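Local structure of Orf11 (Staphylococcus phage P68, 6O43) at residues 34-39 and 77-82; 65-70 and 176-181. The protein is a potential phage lysin, which probably attacks the cell wall of its staphylococcal host, although its exact enzymatic activity is not established. All blocks are in the same frame, centred on the assembly; numbering follows the deposited sequence.

Interaction 1 (34-39 and 77-82); sequences GRFNVW and LGWLNH. With I3C (5-amino-2,4,6-triiodobenzene-1,3-dicarboxylic acid), chain B.
Arg35 of helix 34-38 meets the loop 77-82 with both its aliphatic stem and its charged end. The stem packs on Trp79: Arg35 CB stands 3.7 Å from the centroid of the six-membered ring, over the face in a CH-pi contact. From there the chain runs out extended from CG to NE, and the last torsion (chi4 81°) turns the guanidinium across the loop backbone. Its NH2 gives a bond of 2.7 Å to Leu77 O from above the carbonyl plane, while NE adds only a weak one to the same oxygen. A straighter bond, 2.9 Å from Arg35 NH2 to Asn81 OD1, takes the amide almost perpendicular to the guanidinium. Gly78 O sits over the centre of the guanidinium face without a hydrogen bond, and NH1 is taken up by a salt bridge to Glu68 and a hydrogen bond to Gly72 O.

Packing is tightest round Trp79. Phe36 comes at it obliquely, CE1 lying 3.5 Å from Trp79 CZ3. Trp39 presents the edge of its six-membered ring to the five-membered ring of Trp79, planes at 84°, with Trp39 CZ3 3.4 Å from Trp79 NE1. That nitrogen bonds to Tyr89 O, which helps fix the indole's rotation, and the ring of Phe64, from helix 61-71, also meets it.

Towards Trp39 the contact becomes looser and more exposed. One face of this indole rests on Arg35 CD; the opposite face receives the triiodinated ligand I3C, whose N13 lies 3.4 Å from Trp39 CD2. Iodine I2 also lies 3.0 Å from the backbone oxygen Trp39 O. The arrangement is an aromatic cluster of Phe36, Trp39 and Trp79, threaded by an arginine that ties a loop to a short helix, with its outer tryptophan forming one wall of the I3C pocket.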
# COMPACT_ATOMS: atom_id res chain seq x y z
N GLY A 34 2.99 14.39 2.78
CA GLY A 34 3.91 13.48 3.44
C GLY A 34 5.33 14.01 3.49
O GLY A 34 5.58 15.20 3.72
N ARG A 35 6.28 13.10 3.26
CA ARG A 35 7.69 13.46 3.34
C ARG A 35 8.20 14.16 2.09
O ARG A 35 9.29 14.74 2.12
CB ARG A 35 8.52 12.20 3.62
CG ARG A 35 8.30 11.72 5.04
CD ARG A 35 8.70 10.28 5.27
NE ARG A 35 8.31 9.88 6.62
CZ ARG A 35 7.08 9.51 6.97
NH1 ARG A 35 6.12 9.47 6.06
NH2 ARG A 35 6.82 9.18 8.22
N PHE A 36 7.44 14.15 0.99
CA PHE A 36 7.76 15.05 -0.10
C PHE A 36 7.71 16.50 0.38
O PHE A 36 8.45 17.35 -0.13
CB PHE A 36 6.81 14.84 -1.28
CG PHE A 36 6.75 13.42 -1.78
CD1 PHE A 36 7.85 12.83 -2.38
CD2 PHE A 36 5.58 12.68 -1.67
CE1 PHE A 36 7.80 11.53 -2.84
CE2 PHE A 36 5.52 11.38 -2.14
CZ PHE A 36 6.63 10.80 -2.73
N ASN A 37 6.89 16.77 1.39
CA ASN A 37 6.79 18.10 2.00
C ASN A 37 7.73 18.24 3.19
O ASN A 37 8.58 19.15 3.22
CB ASN A 37 5.35 18.38 2.43
CG ASN A 37 5.19 19.73 3.12
OD1 ASN A 37 5.80 20.72 2.71
ND2 ASN A 37 4.39 19.77 4.17
N VAL A 38 7.61 17.36 4.19
CA VAL A 38 8.34 17.55 5.43
C VAL A 38 9.84 17.34 5.22
O VAL A 38 10.66 18.09 5.77
CB VAL A 38 7.80 16.62 6.53
CG1 VAL A 38 8.69 16.67 7.76
CG2 VAL A 38 6.37 17.00 6.89
N TRP A 39 10.22 16.34 4.44
CA TRP A 39 11.64 16.03 4.25
C TRP A 39 12.27 16.79 3.10
O TRP A 39 13.40 17.26 3.22
CB TRP A 39 11.83 14.52 4.03
CG TRP A 39 11.77 13.69 5.28
CD1 TRP A 39 11.52 14.12 6.55
CD2 TRP A 39 11.99 12.28 5.37
NE1 TRP A 39 11.55 13.06 7.42
CE2 TRP A 39 11.84 11.92 6.72
CE3 TRP A 39 12.29 11.28 4.43
CZ2 TRP A 39 11.98 10.60 7.16
CZ3 TRP A 39 12.43 9.97 4.87
CH2 TRP A 39 12.28 9.64 6.22
N LEU A 77 9.04 7.66 11.77
CA LEU A 77 8.88 6.66 10.73
C LEU A 77 9.35 7.20 9.38
O LEU A 77 9.21 8.38 9.08
CB LEU A 77 7.43 6.19 10.62
CG LEU A 77 6.77 5.67 11.90
CD1 LEU A 77 5.29 5.41 11.66
CD2 LEU A 77 7.47 4.40 12.39
N GLY A 78 9.90 6.30 8.57
CA GLY A 78 10.35 6.66 7.24
C GLY A 78 9.22 6.67 6.24
O GLY A 78 8.04 6.74 6.59
N TRP A 79 9.59 6.58 4.96
CA TRP A 79 8.61 6.65 3.88
C TRP A 79 7.50 5.62 4.08
O TRP A 79 7.75 4.48 4.50
CB TRP A 79 9.29 6.43 2.53
CG TRP A 79 10.20 7.56 2.10
CD1 TRP A 79 11.56 7.61 2.23
CD2 TRP A 79 9.81 8.78 1.45
NE1 TRP A 79 12.04 8.79 1.71
CE2 TRP A 79 10.99 9.53 1.23
CE3 TRP A 79 8.59 9.32 1.05
CZ2 TRP A 79 10.98 10.78 0.63
CZ3 TRP A 79 8.57 10.56 0.44
CH2 TRP A 79 9.76 11.28 0.24
N LEU A 80 6.27 6.02 3.77
CA LEU A 80 5.07 5.19 3.82
C LEU A 80 4.70 4.79 5.25
O LEU A 80 3.79 3.97 5.43
CB LEU A 80 5.23 3.92 2.97
CG LEU A 80 5.96 4.07 1.63
CD1 LEU A 80 5.92 2.77 0.85
CD2 LEU A 80 5.39 5.22 0.80
N ASN A 81 5.35 5.37 6.26
CA ASN A 81 5.13 4.99 7.65
C ASN A 81 5.44 3.51 7.87
O ASN A 81 4.82 2.85 8.71
CB ASN A 81 3.71 5.32 8.12
CG ASN A 81 3.51 6.81 8.35
OD1 ASN A 81 4.46 7.54 8.61
ND2 ASN A 81 2.26 7.26 8.26
N HIS A 82 6.41 2.99 7.13
CA HIS A 82 6.68 1.55 7.13
C HIS A 82 7.37 1.11 8.41
O HIS A 82 6.96 0.12 9.04
CB HIS A 82 7.52 1.18 5.90
CG HIS A 82 7.43 -0.26 5.53
ND1 HIS A 82 6.56 -0.72 4.56
CD2 HIS A 82 8.09 -1.35 5.99
CE1 HIS A 82 6.69 -2.03 4.44
NE2 HIS A 82 7.61 -2.43 5.30
I3 I3C B . 15.90 10.84 7.78
I2 I3C B . 15.18 16.38 5.53
I1 I3C B . 16.89 15.67 11.31
O8 I3C B . 17.89 12.36 10.74
O9 I3C B . 15.77 12.06 11.16
C10 I3C B . 16.05 17.20 8.51
N13 I3C B . 15.27 13.17 5.73
C1 I3C B . 16.32 13.48 9.28
C6 I3C B . 15.97 12.93 8.06
C5 I3C B . 15.64 13.75 7.00
C4 I3C B . 15.67 15.13 7.15
C3 I3C B . 16.03 15.68 8.37
C2 I3C B . 16.35 14.86 9.44
C7 I3C B . 16.68 12.58 10.46
O11 I3C B . 15.02 17.81 8.90
O12 I3C B . 17.10 17.85 8.23

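Interaction 2 (65-70 and 176-181); sequences AVYEKN and NPFLDG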
# COMPACT_ATOMS: atom_id res chain seq x y z
N ALA A 65 4.04 7.08 -4.26
CA ALA A 65 3.47 8.40 -4.04
C ALA A 65 2.08 8.33 -3.43
O ALA A 65 1.75 9.08 -2.50
CB ALA A 65 3.43 9.18 -5.36
N VAL A 66 1.23 7.44 -3.96
CA VAL A 66 -0.14 7.34 -3.47
C VAL A 66 -0.17 6.91 -2.00
O VAL A 66 -0.98 7.41 -1.21
CB VAL A 66 -0.96 6.39 -4.35
CG1 VAL A 66 -2.12 5.81 -3.56
CG2 VAL A 66 -1.47 7.13 -5.58
N TYR A 67 0.72 5.99 -1.62
CA TYR A 67 0.76 5.57 -0.22
C TYR A 67 1.34 6.65 0.68
O TYR A 67 0.86 6.87 1.79
CB TYR A 67 1.54 4.26 -0.08
CG TYR A 67 0.66 3.04 -0.05
CD1 TYR A 67 -0.61 3.07 -0.61
CD2 TYR A 67 1.08 1.87 0.56
CE1 TYR A 67 -1.43 1.96 -0.58
CE2 TYR A 67 0.26 0.75 0.59
CZ TYR A 67 -1.00 0.80 0.02
OH TYR A 67 -1.81 -0.31 0.05
N GLU A 68 2.38 7.35 0.21
CA GLU A 68 2.94 8.44 0.99
C GLU A 68 1.90 9.54 1.20
O GLU A 68 1.79 10.10 2.30
CB GLU A 68 4.19 9.00 0.32
CG GLU A 68 4.86 10.13 1.09
CD GLU A 68 5.36 9.70 2.46
OE1 GLU A 68 5.50 8.48 2.69
OE2 GLU A 68 5.59 10.58 3.32
N LYS A 69 1.12 9.85 0.17
CA LYS A 69 0.09 10.87 0.31
C LYS A 69 -0.96 10.45 1.33
O LYS A 69 -1.39 11.27 2.16
CB LYS A 69 -0.56 11.15 -1.05
CG LYS A 69 -1.66 12.20 -1.03
CD LYS A 69 -3.04 11.58 -0.83
CE LYS A 69 -4.12 12.64 -0.75
NZ LYS A 69 -5.48 12.05 -0.54
N ASN A 70 -1.39 9.19 1.29
CA ASN A 70 -2.46 8.75 2.17
C ASN A 70 -1.97 8.41 3.57
O ASN A 70 -2.74 8.49 4.53
CB ASN A 70 -3.18 7.55 1.55
CG ASN A 70 -3.94 7.92 0.29
OD1 ASN A 70 -4.48 9.03 0.18
ND2 ASN A 70 -3.98 7.01 -0.67
N ASN A 176 -8.53 2.32 5.32
CA ASN A 176 -8.31 1.30 4.30
C ASN A 176 -7.29 1.81 3.29
O ASN A 176 -7.64 2.63 2.42
CB ASN A 176 -9.63 0.93 3.60
CG ASN A 176 -9.47 -0.25 2.66
OD1 ASN A 176 -8.40 -0.47 2.08
ND2 ASN A 176 -10.54 -1.03 2.50
N PRO A 177 -6.03 1.37 3.36
CA PRO A 177 -5.04 1.88 2.41
C PRO A 177 -5.31 1.46 0.98
O PRO A 177 -4.99 2.21 0.05
CB PRO A 177 -3.72 1.29 2.93
CG PRO A 177 -4.14 0.05 3.69
CD PRO A 177 -5.46 0.40 4.31
N PHE A 178 -5.91 0.29 0.77
CA PHE A 178 -6.17 -0.18 -0.59
C PHE A 178 -7.26 0.64 -1.26
O PHE A 178 -7.12 1.03 -2.43
CB PHE A 178 -6.54 -1.66 -0.58
CG PHE A 178 -5.61 -2.51 0.24
CD1 PHE A 178 -4.25 -2.53 -0.02
CD2 PHE A 178 -6.10 -3.30 1.28
CE1 PHE A 178 -3.39 -3.31 0.73
CE2 PHE A 178 -5.24 -4.08 2.03
CZ PHE A 178 -3.89 -4.09 1.76
N LEU A 179 -8.35 0.93 -0.55
CA LEU A 179 -9.40 1.76 -1.11
C LEU A 179 -8.91 3.19 -1.33
O LEU A 179 -9.11 3.77 -2.40
CB LEU A 179 -10.63 1.74 -0.21
CG LEU A 179 -11.82 2.58 -0.72
CD1 LEU A 179 -12.24 2.12 -2.11
CD2 LEU A 179 -12.99 2.51 0.25
N ASP A 180 -8.27 3.77 -0.32
CA ASP A 180 -7.74 5.13 -0.46
C ASP A 180 -6.74 5.21 -1.61
O ASP A 180 -6.74 6.19 -2.37
CB ASP A 180 -7.10 5.58 0.85
CG ASP A 180 -8.11 5.76 1.96
OD1 ASP A 180 -9.32 5.59 1.70
OD2 ASP A 180 -7.70 6.07 3.10
N GLY A 181 -5.88 4.20 -1.75
CA GLY A 181 -4.93 4.20 -2.84
C GLY A 181 -5.61 4.17 -4.20
O GLY A 181 -5.27 4.94 -5.10
O HOH W 1 -3.40 4.70 0.45
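Val66, Tyr67 and Asn70, on one side of helix 61-71, receive the start of helix 177-187. Asn176 begins it as the N-cap: OD1 accepts from Leu179 N at 3.0 Å in a nearly straight bond (168°), and ND2 is held by Ala157 O. Pro177 comes next, its CB 3.8 Å from Tyr67 OH. Its carbonyl oxygen takes the helical bond from Gly181 N; Pro177 O also accepts, at 3.0 Å, from a water that in turn accepts from Asn70 ND2, so one solvent molecule bridges the two helices. Phe178 starts off away from the partner helix, yet its ring swings back until Phe178 CD1 is 3.3 Å from Tyr67 OH, an oblique approach; Phe10 of helix 3-11 packs against both rings. Asp180 lays CB beside the Asn70 amide, 3.8 Å from ND2. At Gly181, where no side chain intervenes, Val66 CG1, carried anti to the backbone N (chi1 155°), presses to 3.3 Å from the glycine CA, tighter than usual van der Waals contact. The whole is a steep helix-helix crossing, axes 9.8 Å apart at 111°, tight only at a glycine and joined by water beside an N-capped helix start.

How the interactions relate
Glu68 joins the two interactions. It belongs to 65-70 but makes no contact with 176-181, and gives its carboxylate to interaction 1: OE2 lies 3.0 Å from Arg35 NH1 in their salt bridge, and OE1 lies 2.8 Å from Leu80 N in a probable hydrogen bond. Its CG also packs 3.5 Å from Phe36 CE2. Helix 61-71 is therefore shared, one side serving each contact, and the two centres lie about 13 Å apart. Along the chain the segments alternate, 34-39, 65-70, 77-82 and 176-181. I3C sits at the Trp39 end of interaction 1, where Arg86, Gly87, Asp88 and Tyr89 complete its pocket; interaction 2 contributes no pocket residue.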